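Local coordinates for 3-oxoacyl-[acyl-carrier protein] synthase (PDB 1UB7) that probably catalyses the first condensation of fatty acid synthesis, joining the acetyl group of acetyl-CoA to malonyl-ACP with loss of CO2, at residues 74-79 against 102-107; 131-136 against 161-166. All blocks are in the same frame, centred on the assembly; numbering follows the deposited sequence.

Contact 1: residues 74-79 against 102-107; sequences AVIVAT and FAYDLL
The carbonyl oxygen of Val77 is gripped twice from strand 102-107: Leu106 N donates a hydrogen bond to Val77 O at 2.9 Å, standing above the carbonyl plane rather than on a lone pair, and Asp105 CA lies 3.3 Å from Val77 O in a weaker C-H...O contact. The same pattern recurs along the pair. Phe102 O accepts from Val75 N at 2.9 Å while the CA-H of Ala74 leans on it, and the bonds Tyr104 N to Val75 O and Val77 N to Tyr104 O fill the middle. Farther on, Thr79 N still reaches Leu106 O, but the bond has lengthened to 3.3 Å.

The parallel register, with axes 25° apart, belongs to a beta-alpha-beta unit of the thiolase-like fold, in which helix 89-96 connects the two strands.

On the face that carries Ala74, Ile76 and Leu106, two rings define the packing. Ala74 CB sits over the centre of the Phe102 ring, 3.7 Å from its centroid and 14° off the normal, a CH-pi contact. Tyr104 CG is lodged between its backbone N and carbonyl carbon (chi1 73°), which stands the ring up alongside Ile76. Ile76 CG1 lies over one face in a CH-pi contact, 4.2 Å from the Tyr104 centroid. Ile76 CD1 reaches Tyr104 OH at 3.5 Å, a hydroxyl weakly hydrogen-bonded to Gln119 of the second subunit, and CG2 rests against Leu106 CB. An alanine here would probably open a gap beside the Tyr104 ring and Leu106 and leave the ring freer to shift.

Helix 89-96 packs against the opposite face, where Val75, Val77 and Ala103 touch Ala90. There Asp105 OD1 lies 3.4 Å from Val77 CB; its carboxylate accepts the backbone N-H groups of Thr89 and Ala90.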
loop_
_atom_site.group_PDB
_atom_site.type_symbol
_atom_site.label_atom_id
_atom_site.label_comp_id
_atom_site.label_asym_id
_atom_site.label_seq_id
_atom_site.Cartn_x
_atom_site.Cartn_y
_atom_site.Cartn_z
ATOM N N ALA A 74 -0.676 7.068 12.648
ATOM C CA ALA A 74 -0.720 6.462 11.326
ATOM C C ALA A 74 -1.700 5.327 11.195
ATOM O O ALA A 74 -1.832 4.487 12.087
ATOM C CB ALA A 74 0.685 5.969 10.914
ATOM N N VAL A 75 -2.377 5.304 10.057
ATOM C CA VAL A 75 -3.311 4.244 9.778
ATOM C C VAL A 75 -2.888 3.559 8.492
ATOM O O VAL A 75 -2.729 4.203 7.449
ATOM C CB VAL A 75 -4.733 4.771 9.605
ATOM C CG1 VAL A 75 -5.708 3.600 9.448
ATOM C CG2 VAL A 75 -5.087 5.632 10.786
ATOM N N ILE A 76 -2.660 2.255 8.589
ATOM C CA ILE A 76 -2.301 1.453 7.439
ATOM C C ILE A 76 -3.391 0.404 7.285
ATOM O O ILE A 76 -3.656 -0.365 8.225
ATOM C CB ILE A 76 -0.999 0.680 7.642
ATOM C CG1 ILE A 76 0.183 1.625 7.875
ATOM C CG2 ILE A 76 -0.745 -0.166 6.411
ATOM C CD1 ILE A 76 1.517 0.874 8.220
ATOM N N VAL A 77 -4.036 0.373 6.127
ATOM C CA VAL A 77 -5.063 -0.639 5.900
ATOM C C VAL A 77 -4.540 -1.692 4.924
ATOM O O VAL A 77 -4.305 -1.409 3.747
ATOM C CB VAL A 77 -6.364 -0.032 5.321
ATOM C CG1 VAL A 77 -7.272 -1.143 4.799
ATOM C CG2 VAL A 77 -7.109 0.768 6.411
ATOM N N ALA A 78 -4.315 -2.901 5.408
ATOM C CA ALA A 78 -3.863 -3.955 4.512
ATOM C C ALA A 78 -5.132 -4.547 3.926
ATOM O O ALA A 78 -5.963 -5.098 4.654
ATOM C CB ALA A 78 -3.091 -5.008 5.269
ATOM N N THR A 79 -5.295 -4.392 2.620
ATOM C CA THR A 79 -6.470 -4.907 1.932
ATOM C C THR A 79 -6.132 -5.139 0.476
ATOM O O THR A 79 -5.096 -4.679 -0.007
ATOM C CB THR A 79 -7.649 -3.901 1.998
ATOM O OG1 THR A 79 -8.824 -4.497 1.422
ATOM C CG2 THR A 79 -7.301 -2.606 1.235
ATOM N N PHE A 102 -1.179 10.148 9.287
ATOM C CA PHE A 102 -1.008 9.915 7.865
ATOM C C PHE A 102 -1.648 8.546 7.598
ATOM O O PHE A 102 -1.796 7.738 8.521
ATOM C CB PHE A 102 0.456 9.987 7.411
ATOM C CG PHE A 102 1.416 9.132 8.192
ATOM C CD1 PHE A 102 2.012 9.615 9.362
ATOM C CD2 PHE A 102 1.873 7.928 7.665
ATOM C CE1 PHE A 102 3.066 8.918 9.978
ATOM C CE2 PHE A 102 2.933 7.221 8.280
ATOM C CZ PHE A 102 3.525 7.722 9.430
ATOM N N ALA A 103 -2.046 8.294 6.354
ATOM C CA ALA A 103 -2.745 7.050 6.044
ATOM C C ALA A 103 -2.536 6.506 4.640
ATOM O O ALA A 103 -2.444 7.262 3.680
ATOM C CB ALA A 103 -4.253 7.260 6.271
ATOM N N TYR A 104 -2.488 5.182 4.525
ATOM C CA TYR A 104 -2.357 4.575 3.224
ATOM C C TYR A 104 -2.788 3.115 3.208
ATOM O O TYR A 104 -2.812 2.460 4.241
ATOM C CB TYR A 104 -0.921 4.711 2.749
ATOM C CG TYR A 104 0.083 3.820 3.449
ATOM C CD1 TYR A 104 0.243 2.486 3.075
ATOM C CD2 TYR A 104 0.938 4.335 4.421
ATOM C CE1 TYR A 104 1.239 1.695 3.650
ATOM C CE2 TYR A 104 1.934 3.551 5.002
ATOM C CZ TYR A 104 2.079 2.241 4.614
ATOM O OH TYR A 104 3.074 1.479 5.183
ATOM N N ASP A 105 -3.149 2.615 2.031
ATOM C CA ASP A 105 -3.526 1.204 1.897
ATOM C C ASP A 105 -2.298 0.437 1.436
ATOM O O ASP A 105 -1.518 0.933 0.635
ATOM C CB ASP A 105 -4.637 0.993 0.855
ATOM C CG ASP A 105 -5.951 1.571 1.291
ATOM O OD1 ASP A 105 -6.064 1.882 2.495
ATOM O OD2 ASP A 105 -6.866 1.713 0.448
ATOM N N LEU A 106 -2.139 -0.775 1.946
ATOM C CA LEU A 106 -1.024 -1.620 1.578
ATOM C C LEU A 106 -1.572 -2.864 0.838
ATOM O O LEU A 106 -2.372 -3.627 1.390
ATOM C CB LEU A 106 -0.260 -2.018 2.849
ATOM C CG LEU A 106 1.008 -2.887 2.731
ATOM C CD1 LEU A 106 1.945 -2.640 3.927
ATOM C CD2 LEU A 106 0.613 -4.376 2.631
ATOM N N LEU A 107 -1.167 -3.051 -0.418
ATOM C CA LEU A 107 -1.616 -4.218 -1.177
ATOM C C LEU A 107 -0.483 -5.221 -1.353
ATOM O O LEU A 107 0.510 -4.938 -2.026
ATOM C CB LEU A 107 -2.153 -3.801 -2.546
ATOM C CG LEU A 107 -3.556 -3.211 -2.534
ATOM C CD1 LEU A 107 -3.650 -2.059 -1.539
ATOM C CD2 LEU A 107 -3.888 -2.743 -3.903
#

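Contact 2: residues 131-136 against 161-166; sequences KVLAVG and AAVVGK
Lys131 meets strand 158-165 through the base of its side chain, CB lying 4.0 Å from Val163 CG1. Beyond CG the chain is extended and leads away, and its NZ hydrogen-bonds to Glu70 O. Val132 comes next and forms a hydrogen-bonded antiparallel pair with Val164: Val132 N donates to Val164 O at 2.8 Å, and Val164 N returns a bond to Val132 O at 2.7 Å.

Leu133 belongs to the following non-hydrogen-bonded pair, with Val163. Its CG is anti to the backbone N (chi1 176°), which together with chi2 of 64° swings CD1 over the partner strand. There Leu133 CD1 lies 3.7 Å from Ala162 O and 4.1 Å from Val163 CG2, and it also touches Ala161 CB. Ala134 repeats the two-way bonding, now with Ala162: Ala134 N to Ala162 O measures 2.9 Å and Ala162 N to Ala134 O 3.0 Å. Ala134 O also accepts from Trp113 NE1 of helix 112-125. At Val135 the contact is apolar again, CG2 resting 3.8 Å from Ala161 CB.

The strand axes run at 157°, an antiparallel pairing inside the mixed sheet. Leu133, Val135 and Ala161 pack against helix 50-64, whereas Val132, Ala162 and Val164 meet helix 112-125, so this part of the sheet is sandwiched between helices. The cross-strand polar bonds are all backbone to backbone, while the side chains that touch bring aliphatic carbon; adhesion here thus rests on two reciprocal amide pairs and aliphatic side-chain packing, with the lysine charge directed away from the strand partner.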
loop_
_atom_site.group_PDB
_atom_site.type_symbol
_atom_site.label_atom_id
_atom_site.label_comp_id
_atom_site.label_asym_id
_atom_site.label_seq_id
_atom_site.Cartn_x
_atom_site.Cartn_y
_atom_site.Cartn_z
ATOM N N LYS A 131 2.408 5.532 17.532
ATOM C CA LYS A 131 1.601 4.328 17.474
ATOM C C LYS A 131 1.018 4.265 16.078
ATOM O O LYS A 131 0.842 5.292 15.425
ATOM C CB LYS A 131 0.465 4.380 18.492
ATOM C CG LYS A 131 0.891 4.312 19.949
ATOM C CD LYS A 131 -0.314 4.621 20.831
ATOM C CE LYS A 131 -0.051 4.408 22.318
ATOM N NZ LYS A 131 -1.265 4.819 23.093
ATOM N N VAL A 132 0.720 3.054 15.628
ATOM C CA VAL A 132 0.169 2.860 14.304
ATOM C C VAL A 132 -1.033 1.949 14.358
ATOM O O VAL A 132 -0.988 0.921 15.018
ATOM C CB VAL A 132 1.207 2.198 13.348
ATOM C CG1 VAL A 132 0.590 1.995 11.968
ATOM C CG2 VAL A 132 2.426 3.064 13.229
ATOM N N LEU A 133 -2.105 2.329 13.670
ATOM C CA LEU A 133 -3.296 1.494 13.618
ATOM C C LEU A 133 -3.149 0.646 12.365
ATOM O O LEU A 133 -3.232 1.165 11.262
ATOM C CB LEU A 133 -4.581 2.338 13.525
ATOM C CG LEU A 133 -5.912 1.565 13.375
ATOM C CD1 LEU A 133 -6.183 0.698 14.611
ATOM C CD2 LEU A 133 -7.055 2.540 13.181
ATOM N N ALA A 134 -2.914 -0.650 12.543
ATOM C CA ALA A 134 -2.743 -1.568 11.421
ATOM C C ALA A 134 -4.020 -2.400 11.217
ATOM O O ALA A 134 -4.379 -3.231 12.051
ATOM C CB ALA A 134 -1.536 -2.477 11.684
ATOM N N VAL A 135 -4.701 -2.182 10.100
ATOM C CA VAL A 135 -5.950 -2.886 9.840
ATOM C C VAL A 135 -5.850 -3.913 8.712
ATOM O O VAL A 135 -5.226 -3.657 7.687
ATOM C CB VAL A 135 -7.065 -1.880 9.472
ATOM C CG1 VAL A 135 -8.338 -2.616 9.083
ATOM C CG2 VAL A 135 -7.307 -0.921 10.622
ATOM N N GLY A 136 -6.452 -5.080 8.928
ATOM C CA GLY A 136 -6.495 -6.122 7.914
ATOM C C GLY A 136 -7.975 -6.234 7.590
ATOM O O GLY A 136 -8.744 -6.674 8.436
ATOM N N ALA A 161 -7.956 -5.433 13.467
ATOM C CA ALA A 161 -7.118 -4.270 13.692
ATOM C C ALA A 161 -6.296 -4.378 14.954
ATOM O O ALA A 161 -6.676 -5.025 15.930
ATOM C CB ALA A 161 -7.976 -3.026 13.769
ATOM N N ALA A 162 -5.163 -3.712 14.943
ATOM C CA ALA A 162 -4.324 -3.711 16.112
ATOM C C ALA A 162 -3.596 -2.385 16.167
ATOM O O ALA A 162 -3.388 -1.731 15.146
ATOM C CB ALA A 162 -3.330 -4.857 16.036
ATOM N N VAL A 163 -3.219 -1.974 17.360
ATOM C CA VAL A 163 -2.473 -0.740 17.474
ATOM C C VAL A 163 -1.065 -1.179 17.793
ATOM O O VAL A 163 -0.859 -1.960 18.721
ATOM C CB VAL A 163 -2.996 0.144 18.612
ATOM C CG1 VAL A 163 -2.003 1.264 18.901
ATOM C CG2 VAL A 163 -4.339 0.722 18.226
ATOM N N VAL A 164 -0.096 -0.721 17.008
ATOM C CA VAL A 164 1.287 -1.083 17.282
ATOM C C VAL A 164 1.975 0.106 17.959
ATOM O O VAL A 164 1.834 1.254 17.519
ATOM C CB VAL A 164 2.030 -1.475 15.976
ATOM C CG1 VAL A 164 3.486 -1.728 16.261
ATOM C CG2 VAL A 164 1.392 -2.724 15.378
ATOM N N GLY A 165 2.696 -0.170 19.041
ATOM C CA GLY A 165 3.393 0.886 19.761
ATOM C C GLY A 165 4.491 0.364 20.676
ATOM O O GLY A 165 4.733 -0.846 20.737
ATOM N N LYS A 166 5.172 1.265 21.383
ATOM C CA LYS A 166 6.236 0.842 22.293
ATOM C C LYS A 166 5.654 0.001 23.421
ATOM O O LYS A 166 4.634 0.367 24.002
ATOM C CB LYS A 166 6.951 2.052 22.907
ATOM C CG LYS A 166 7.749 2.909 21.918
ATOM C CD LYS A 166 9.081 2.277 21.501
ATOM C CE LYS A 166 9.922 3.275 20.705
ATOM N NZ LYS A 166 11.314 2.805 20.438
#

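Overall arrangement
Both contacts are buried, contact 1 throughout and contact 2 except at Lys131, which is partly exposed. They belong to one mixed sheet, in which strands 72-78 and 131-138 are neighbours. Their centres lie about 10 Å apart, and the seam between them is itself bonded: Ala78 N to Val135 O and Ala74 O to Leu133 N are probable hydrogen bonds. Contact 1 is parallel, and strand 102-107, outermost within the chain, continues the sheet into the second subunit; contact 2 is antiparallel and touches no other chain. Aromatic rings and a buried carboxylate mark 74-79 against 102-107, at the dimer interface, whereas 131-136 against 161-166 joins its backbone bonds to aliphatic packing between flanking helices.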